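Local coordinates for protein beta-galactoside-binding lectin (PDB 1QMJ) that binds beta-galactosides such as lactose as a homodimeric galectin and may take part in regulating differentiation, at residues A[27-32]-A[44-49]; A[55-60]-A[76-81]. All coordinates share one frame; numbering follows the deposited sequence.

Interaction 1: residues A[27-32]-A[44-49]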
ATOM      1  N   LYS A  27     -22.445   2.484  -1.449  1.00 33.25           N
ATOM      2  CA  LYS A  27     -23.274   1.481  -2.122  1.00 34.00           C
ATOM      3  C   LYS A  27     -22.781   0.127  -1.655  1.00 31.28           C
ATOM      4  O   LYS A  27     -23.554  -0.834  -1.543  1.00 30.24           O
ATOM      5  CB  LYS A  27     -23.087   1.560  -3.637  1.00 38.84           C
ATOM      6  CG  LYS A  27     -23.919   2.620  -4.344  1.00 46.20           C
ATOM      7  CD  LYS A  27     -23.763   2.507  -5.863  1.00 53.93           C
ATOM      8  CE  LYS A  27     -24.669   3.436  -6.658  1.00 58.89           C
ATOM      9  NZ  LYS A  27     -24.570   3.209  -8.109  1.00 60.32           N
ATOM     10  N   GLY A  28     -21.486   0.166  -1.413  1.00 30.59           N
ATOM     11  CA  GLY A  28     -20.686  -0.958  -0.953  1.00 29.81           C
ATOM     12  C   GLY A  28     -19.239  -0.733  -1.393  1.00 28.86           C
ATOM     13  O   GLY A  28     -18.932   0.217  -2.126  1.00 28.80           O
ATOM     14  N   PHE A  29     -18.391  -1.603  -0.927  1.00 26.58           N
ATOM     15  CA  PHE A  29     -16.966  -1.579  -1.260  1.00 25.24           C
ATOM     16  C   PHE A  29     -16.483  -3.012  -1.299  1.00 24.45           C
ATOM     17  O   PHE A  29     -17.213  -3.936  -0.912  1.00 23.11           O
ATOM     18  CB  PHE A  29     -16.170  -0.766  -0.227  1.00 22.53           C
ATOM     19  CG  PHE A  29     -16.177  -1.371   1.172  1.00 20.42           C
ATOM     20  CD1 PHE A  29     -17.244  -1.109   2.033  1.00 16.83           C
ATOM     21  CD2 PHE A  29     -15.115  -2.183   1.588  1.00 19.72           C
ATOM     22  CE1 PHE A  29     -17.253  -1.662   3.318  1.00 15.53           C
ATOM     23  CE2 PHE A  29     -15.123  -2.737   2.873  1.00 16.77           C
ATOM     24  CZ  PHE A  29     -16.194  -2.476   3.738  1.00 17.01           C
ATOM     25  N   SER A  30     -15.271  -3.174  -1.765  1.00 21.46           N
ATOM     26  CA  SER A  30     -14.666  -4.499  -1.884  1.00 23.88           C
ATOM     27  C   SER A  30     -13.172  -4.446  -1.573  1.00 23.09           C
ATOM     28  O   SER A  30     -12.520  -3.410  -1.761  1.00 21.98           O
ATOM     29  CB  SER A  30     -14.853  -5.025  -3.309  1.00 24.20           C
ATOM     30  OG  SER A  30     -16.239  -5.154  -3.602  1.00 34.21           O
ATOM     31  N   VAL A  31     -12.701  -5.586  -1.105  1.00 20.85           N
ATOM     32  CA  VAL A  31     -11.291  -5.802  -0.740  1.00 20.87           C
ATOM     33  C   VAL A  31     -10.835  -7.141  -1.321  1.00 21.28           C
ATOM     34  O   VAL A  31     -11.151  -8.213  -0.783  1.00 22.17           O
ATOM     35  CB  VAL A  31     -11.147  -5.828   0.781  1.00 21.89           C
ATOM     36  CG1 VAL A  31      -9.737  -6.205   1.238  1.00 17.34           C
ATOM     37  CG2 VAL A  31     -11.448  -4.477   1.433  1.00 23.40           C
ATOM     38  N   ASN A  32     -10.097  -7.037  -2.411  1.00 21.14           N
ATOM     39  CA  ASN A  32      -9.594  -8.212  -3.143  1.00 21.67           C
ATOM     40  C   ASN A  32      -8.105  -8.481  -2.885  1.00 21.78           C
ATOM     41  O   ASN A  32      -7.283  -7.551  -2.885  1.00 25.38           O
ATOM     42  CB  ASN A  32      -9.759  -8.002  -4.649  1.00 20.91           C
ATOM     43  CG  ASN A  32     -11.083  -7.336  -5.022  1.00 23.54           C
ATOM     44  OD1 ASN A  32     -12.140  -7.794  -4.596  1.00 24.96           O
ATOM     45  ND2 ASN A  32     -11.089  -6.271  -5.802  1.00 29.06           N
ATOM     46  N   PHE A  44     -13.967  -9.879  -0.971  1.00 22.00           N
ATOM     47  CA  PHE A  44     -14.783  -9.410   0.169  1.00 20.34           C
ATOM     48  C   PHE A  44     -15.545  -8.175  -0.283  1.00 20.34           C
ATOM     49  O   PHE A  44     -14.962  -7.100  -0.486  1.00 20.49           O
ATOM     50  CB  PHE A  44     -13.871  -9.069   1.337  1.00 19.87           C
ATOM     51  CG  PHE A  44     -14.638  -8.808   2.622  1.00 21.89           C
ATOM     52  CD1 PHE A  44     -15.241  -9.871   3.299  1.00 21.20           C
ATOM     53  CD2 PHE A  44     -14.737  -7.506   3.118  1.00 19.87           C
ATOM     54  CE1 PHE A  44     -15.948  -9.631   4.480  1.00 17.62           C
ATOM     55  CE2 PHE A  44     -15.443  -7.265   4.300  1.00 21.40           C
ATOM     56  CZ  PHE A  44     -16.049  -8.328   4.982  1.00 19.64           C
ATOM     57  N   ASN A  45     -16.843  -8.337  -0.426  1.00 19.91           N
ATOM     58  CA  ASN A  45     -17.671  -7.255  -0.945  1.00 20.15           C
ATOM     59  C   ASN A  45     -18.911  -6.904  -0.097  1.00 21.02           C
ATOM     60  O   ASN A  45     -20.042  -7.293  -0.427  1.00 21.38           O
ATOM     61  CB  ASN A  45     -18.170  -7.665  -2.323  1.00 19.21           C
ATOM     62  CG  ASN A  45     -18.962  -6.581  -3.020  1.00 18.82           C
ATOM     63  OD1 ASN A  45     -19.755  -6.885  -3.905  1.00 25.11           O
ATOM     64  ND2 ASN A  45     -18.793  -5.322  -2.670  1.00 17.62           N
ATOM     65  N   PRO A  46     -18.788  -6.181   1.035  1.00 20.34           N
ATOM     66  CA  PRO A  46     -19.968  -5.756   1.790  1.00 21.31           C
ATOM     67  C   PRO A  46     -20.824  -4.821   0.908  1.00 23.70           C
ATOM     68  O   PRO A  46     -20.277  -3.814   0.343  1.00 22.10           O
ATOM     69  CB  PRO A  46     -19.388  -5.029   2.985  1.00 17.52           C
ATOM     70  CG  PRO A  46     -17.865  -5.057   2.856  1.00 19.40           C
ATOM     71  CD  PRO A  46     -17.494  -5.785   1.599  1.00 16.99           C
ATOM     72  N   ARG A  47     -22.116  -5.144   0.802  1.00 24.71           N
ATOM     73  CA  ARG A  47     -23.082  -4.364  -0.023  1.00 23.70           C
ATOM     74  C   ARG A  47     -24.216  -3.777   0.811  1.00 26.06           C
ATOM     75  O   ARG A  47     -25.000  -4.505   1.428  1.00 26.87           O
ATOM     76  CB  ARG A  47     -23.746  -5.251  -1.063  1.00 24.90           C
ATOM     77  CG  ARG A  47     -22.760  -6.009  -1.920  1.00 24.75           C
ATOM     78  CD  ARG A  47     -23.437  -6.746  -3.059  1.00 28.48           C
ATOM     79  NE  ARG A  47     -22.512  -7.577  -3.812  1.00 30.75           N
ATOM     80  CZ  ARG A  47     -22.788  -8.091  -5.003  1.00 31.82           C
ATOM     81  NH1 ARG A  47     -23.971  -7.864  -5.589  1.00 34.54           N
ATOM     82  NH2 ARG A  47     -21.937  -8.854  -5.695  1.00 32.38           N
ATOM     83  N   PHE A  48     -24.286  -2.465   0.806  1.00 27.65           N
ATOM     84  CA  PHE A  48     -25.333  -1.745   1.538  1.00 29.18           C
ATOM     85  C   PHE A  48     -26.615  -1.795   0.709  1.00 29.71           C
ATOM     86  O   PHE A  48     -27.674  -2.209   1.194  1.00 29.75           O
ATOM     87  CB  PHE A  48     -24.885  -0.310   1.776  1.00 28.94           C
ATOM     88  CG  PHE A  48     -23.744  -0.249   2.787  1.00 24.97           C
ATOM     89  CD1 PHE A  48     -24.024  -0.315   4.156  1.00 23.93           C
ATOM     90  CD2 PHE A  48     -22.421  -0.138   2.345  1.00 25.52           C
ATOM     91  CE1 PHE A  48     -22.980  -0.271   5.085  1.00 28.34           C
ATOM     92  CE2 PHE A  48     -21.377  -0.094   3.274  1.00 27.21           C
ATOM     93  CZ  PHE A  48     -21.655  -0.161   4.645  1.00 28.88           C
ATOM     94  N   ASP A  49     -26.459  -1.375  -0.517  1.00 29.66           N
ATOM     95  CA  ASP A  49     -27.529  -1.359  -1.516  1.00 32.24           C
ATOM     96  C   ASP A  49     -26.876  -1.334  -2.881  1.00 33.42           C
ATOM     97  O   ASP A  49     -26.719  -0.271  -3.494  1.00 32.99           O
ATOM     98  CB  ASP A  49     -28.421  -0.136  -1.336  1.00 34.79           C
ATOM     99  CG  ASP A  49     -29.788  -0.305  -2.007  1.00 35.65           C
ATOM    100  OD1 ASP A  49     -29.919  -1.110  -3.009  1.00 35.50           O
ATOM    101  OD2 ASP A  49     -30.808   0.353  -1.572  1.00 36.91           O
TER
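The antiparallel beta hairpin of strands 29-33 and 39-47 brings Val-31 opposite Phe-44 as a hydrogen-bonded pair. Val-31 N gives a hydrogen bond to Phe-44 O at 2.8 Å, in the carbonyl plane. The return bond, Phe-44 N to Val-31 O, is longer at 3.3 Å. Further along, Phe-29 N bonds to Pro-46 O. Proline has no N-H to offer in return, and the side chain of Asn-45 supplies one instead. With its CG anti to the backbone N (chi1 -176°), Asn-45 turns ND2 back to Phe-29 O at 2.7 Å. This oxygen lies in the amide plane, but the donor stands well above the carbonyl plane. A weak bond from Arg-47 NE reaches Asn-45 OD1. Arg-47 has its main partner in Asp-53, by a salt bridge through NH1.

The Pro-46 ring lies over one face of the Phe-29 ring. Phe-124 stacks on the Phe-29 ring as well. The Phe-48 ring turns its edge to the backbone of Gly-28, with CD2 3.8 Å from Gly-28 CA. At the open end of the hairpin, Lys-27 O accepts two bonds, from Phe-48 N at 3.0 Å and from Asp-49 N at 3.1 Å. The two bonds, both from the same face of its plane, tie the corner at 48-49 to Lys-27. Phe-44, Phe-29 and Val-31 also touch strands of the second sheet. His-43, Asn-45, Pro-46 and Arg-47 match the His-X-Asn-Pro-Arg motif of galectins, on the sheet that carries the sugar site in relatives, consistent with a role in galactoside binding.

Interaction 2: residues A[55-60]-A[76-81]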
ATOM      1  N   ASN A  55     -27.559  -4.576   2.534  1.00 27.25           N
ATOM      2  CA  ASN A  55     -26.781  -4.912   3.738  1.00 28.54           C
ATOM      3  C   ASN A  55     -26.440  -6.407   3.775  1.00 25.65           C
ATOM      4  O   ASN A  55     -26.905  -7.150   4.654  1.00 23.43           O
ATOM      5  CB  ASN A  55     -27.590  -4.562   4.984  1.00 32.21           C
ATOM      6  CG  ASN A  55     -27.930  -3.075   5.059  1.00 38.48           C
ATOM      7  OD1 ASN A  55     -27.217  -2.255   4.482  1.00 39.82           O
ATOM      8  ND2 ASN A  55     -28.984  -2.672   5.741  1.00 41.52           N
ATOM      9  N   THR A  56     -25.628  -6.805   2.812  1.00 24.41           N
ATOM     10  CA  THR A  56     -25.176  -8.197   2.679  1.00 22.73           C
ATOM     11  C   THR A  56     -23.719  -8.259   2.246  1.00 21.59           C
ATOM     12  O   THR A  56     -23.289  -7.535   1.337  1.00 20.79           O
ATOM     13  CB  THR A  56     -25.994  -8.938   1.615  1.00 22.57           C
ATOM     14  OG1 THR A  56     -27.375  -8.868   1.918  1.00 24.74           O
ATOM     15  CG2 THR A  56     -25.622 -10.421   1.509  1.00 22.90           C
ATOM     16  N   VAL A  57     -22.991  -9.125   2.910  1.00 21.54           N
ATOM     17  CA  VAL A  57     -21.584  -9.349   2.597  1.00 19.78           C
ATOM     18  C   VAL A  57     -21.495 -10.527   1.644  1.00 22.80           C
ATOM     19  O   VAL A  57     -21.982 -11.626   1.939  1.00 23.30           O
ATOM     20  CB  VAL A  57     -20.776  -9.671   3.860  1.00 17.96           C
ATOM     21  CG1 VAL A  57     -19.350 -10.142   3.546  1.00 15.02           C
ATOM     22  CG2 VAL A  57     -20.616  -8.476   4.801  1.00 14.42           C
ATOM     23  N   VAL A  58     -20.886 -10.275   0.519  1.00 23.62           N
ATOM     24  CA  VAL A  58     -20.698 -11.300  -0.499  1.00 22.93           C
ATOM     25  C   VAL A  58     -19.217 -11.627  -0.600  1.00 20.07           C
ATOM     26  O   VAL A  58     -18.371 -10.729  -0.684  1.00 24.09           O
ATOM     27  CB  VAL A  58     -21.204 -10.808  -1.863  1.00 25.59           C
ATOM     28  CG1 VAL A  58     -21.006 -11.837  -2.981  1.00 25.64           C
ATOM     29  CG2 VAL A  58     -22.699 -10.477  -1.872  1.00 23.28           C
ATOM     30  N   CYS A  59     -18.950 -12.909  -0.577  1.00 20.24           N
ATOM     31  CA  CYS A  59     -17.589 -13.443  -0.683  1.00 20.58           C
ATOM     32  C   CYS A  59     -17.524 -14.318  -1.919  1.00 21.21           C
ATOM     33  O   CYS A  59     -18.472 -15.046  -2.234  1.00 23.13           O
ATOM     34  CB  CYS A  59     -17.242 -14.274   0.554  1.00 20.65           C
ATOM     35  SG  CYS A  59     -17.058 -13.250   2.096  1.00 23.00           S
ATOM     36  N   ASN A  60     -16.414 -14.239  -2.604  1.00 23.51           N
ATOM     37  CA  ASN A  60     -16.224 -15.011  -3.826  1.00 21.82           C
ATOM     38  C   ASN A  60     -14.765 -15.025  -4.240  1.00 23.24           C
ATOM     39  O   ASN A  60     -13.966 -14.190  -3.798  1.00 22.47           O
ATOM     40  CB  ASN A  60     -17.044 -14.373  -4.956  1.00 21.67           C
ATOM     41  CG  ASN A  60     -17.469 -15.365  -6.037  1.00 21.76           C
ATOM     42  OD1 ASN A  60     -16.967 -16.485  -6.074  1.00 23.31           O
ATOM     43  ND2 ASN A  60     -18.376 -15.014  -6.931  1.00 21.46           N
ATOM     44  N   PHE A  76     -23.705  -8.594   8.984  1.00 24.09           N
ATOM     45  CA  PHE A  76     -23.331  -7.345   8.300  1.00 26.07           C
ATOM     46  C   PHE A  76     -22.995  -6.276   9.353  1.00 27.29           C
ATOM     47  O   PHE A  76     -23.777  -5.338   9.576  1.00 28.60           O
ATOM     48  CB  PHE A  76     -24.485  -6.860   7.423  1.00 23.33           C
ATOM     49  CG  PHE A  76     -24.056  -5.785   6.423  1.00 20.48           C
ATOM     50  CD1 PHE A  76     -23.289  -6.132   5.303  1.00 15.97           C
ATOM     51  CD2 PHE A  76     -24.431  -4.454   6.630  1.00 19.64           C
ATOM     52  CE1 PHE A  76     -22.898  -5.144   4.390  1.00 20.81           C
ATOM     53  CE2 PHE A  76     -24.039  -3.466   5.718  1.00 21.32           C
ATOM     54  CZ  PHE A  76     -23.273  -3.811   4.599  1.00 18.81           C
ATOM     55  N   PRO A  77     -21.846  -6.421  10.041  1.00 27.05           N
ATOM     56  CA  PRO A  77     -21.386  -5.468  11.061  1.00 28.24           C
ATOM     57  C   PRO A  77     -20.960  -4.112  10.505  1.00 29.76           C
ATOM     58  O   PRO A  77     -20.091  -3.435  11.133  1.00 34.34           O
ATOM     59  CB  PRO A  77     -20.141  -6.093  11.629  1.00 25.57           C
ATOM     60  CG  PRO A  77     -19.879  -7.383  10.864  1.00 24.24           C
ATOM     61  CD  PRO A  77     -20.946  -7.562   9.830  1.00 27.52           C
ATOM     62  N   PHE A  78     -21.503  -3.676   9.385  1.00 29.07           N
ATOM     63  CA  PHE A  78     -21.063  -2.375   8.803  1.00 29.81           C
ATOM     64  C   PHE A  78     -22.203  -1.359   8.662  1.00 33.82           C
ATOM     65  O   PHE A  78     -23.368  -1.722   8.475  1.00 33.47           O
ATOM     66  CB  PHE A  78     -20.469  -2.583   7.403  1.00 29.97           C
ATOM     67  CG  PHE A  78     -19.340  -3.623   7.358  1.00 28.43           C
ATOM     68  CD1 PHE A  78     -18.051  -3.289   7.802  1.00 25.49           C
ATOM     69  CD2 PHE A  78     -19.595  -4.911   6.869  1.00 24.80           C
ATOM     70  CE1 PHE A  78     -17.022  -4.242   7.754  1.00 25.72           C
ATOM     71  CE2 PHE A  78     -18.566  -5.862   6.822  1.00 24.20           C
ATOM     72  CZ  PHE A  78     -17.281  -5.528   7.264  1.00 24.95           C
ATOM     73  N   GLN A  79     -21.792  -0.104   8.757  1.00 37.33           N
ATOM     74  CA  GLN A  79     -22.675   1.067   8.633  1.00 39.25           C
ATOM     75  C   GLN A  79     -21.912   2.170   7.894  1.00 36.35           C
ATOM     76  O   GLN A  79     -20.692   2.313   8.046  1.00 35.25           O
ATOM     77  CB  GLN A  79     -23.094   1.566  10.021  1.00 44.96           C
ATOM     78  CG  GLN A  79     -23.976   0.567  10.776  1.00 54.39           C
ATOM     79  CD  GLN A  79     -24.372   1.049  12.176  1.00 59.90           C
ATOM     80  OE1 GLN A  79     -23.589   1.729  12.838  1.00 63.23           O
ATOM     81  NE2 GLN A  79     -25.554   0.731  12.672  1.00 62.66           N
ATOM     82  N   GLN A  80     -22.646   2.926   7.104  1.00 35.47           N
ATOM     83  CA  GLN A  80     -22.071   4.029   6.314  1.00 37.07           C
ATOM     84  C   GLN A  80     -21.531   5.127   7.245  1.00 37.86           C
ATOM     85  O   GLN A  80     -22.175   5.489   8.240  1.00 37.63           O
ATOM     86  CB  GLN A  80     -23.135   4.645   5.403  1.00 35.24           C
ATOM     87  CG  GLN A  80     -23.671   3.674   4.349  1.00 37.16           C
ATOM     88  CD  GLN A  80     -24.970   4.161   3.705  1.00 38.94           C
ATOM     89  OE1 GLN A  80     -25.156   4.008   2.498  1.00 41.07           O
ATOM     90  NE2 GLN A  80     -25.891   4.749   4.446  1.00 42.91           N
ATOM     91  N   GLY A  81     -20.352   5.619   6.877  1.00 39.01           N
ATOM     92  CA  GLY A  81     -19.647   6.692   7.616  1.00 39.09           C
ATOM     93  C   GLY A  81     -18.844   6.106   8.776  1.00 40.60           C
ATOM     94  O   GLY A  81     -18.333   6.835   9.641  1.00 41.96           O
TER
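Phe-76 holds CG anti to its own amide nitrogen (chi1 -165°), and this extends the ring to the backbone of Asn-55 and Thr-56. Phe-78 instead sets CG anti to its carbonyl carbon (chi1 -54°), and its ring edge comes to Val-57. The Phe-76 ring lies with one face against the backbone of Asn-55 and Thr-56. Asn-55 CA stands 3.6 Å above its plane, over the centre. Thr-56 N is over the same face, 3.5 Å from Phe-76 CD1. Asn-55 CB adds a CH-pi contact to this ring, 4.0 Å from the centroid. Phe-78 CD2 covers the opposite face, nearer the rim, so the Phe-76 ring is held between the strand and its own loop.

Val-57 uses one methyl for both aromatics. Its CG2 is 3.6 Å from Phe-76 CD1 and 3.9 Å from Phe-78 CE2, lying in the plane of the Phe-78 ring. No hydrogen bond crosses the contact. Within the loop, a weak bond runs from Phe-78 N to Phe-76 O. Val-57 also touches Lys-73, part of the predicted galactoside site, on strand 71-73. The aromatic loop between strands 71-73 and 83-90 thus packs against the corner at Asn-55, where Asn-55 and Thr-56 both face Arg-47 in a G1 beta bulge.

The two contacts meet along neighbouring strands 39-47 and 56-63 of one sheet. Interaction 1 is the more buried and holds its hairpin mainly by hydrogen bonds. Interaction 2 is partly buried, lies nearer the surface, and joins strand to loop by ring and methyl packing. Probable hydrogen bonds link them: Arg-47 N to Thr-56 O, and Asn-55 N to Phe-48 O, both 2.7 Å. The Phe-48 ring of interaction 1 meets the Phe-76 ring of interaction 2 edge-to-face. Arg-47 lies close to Glu-70, and one edge of each contact is near the predicted galactoside site.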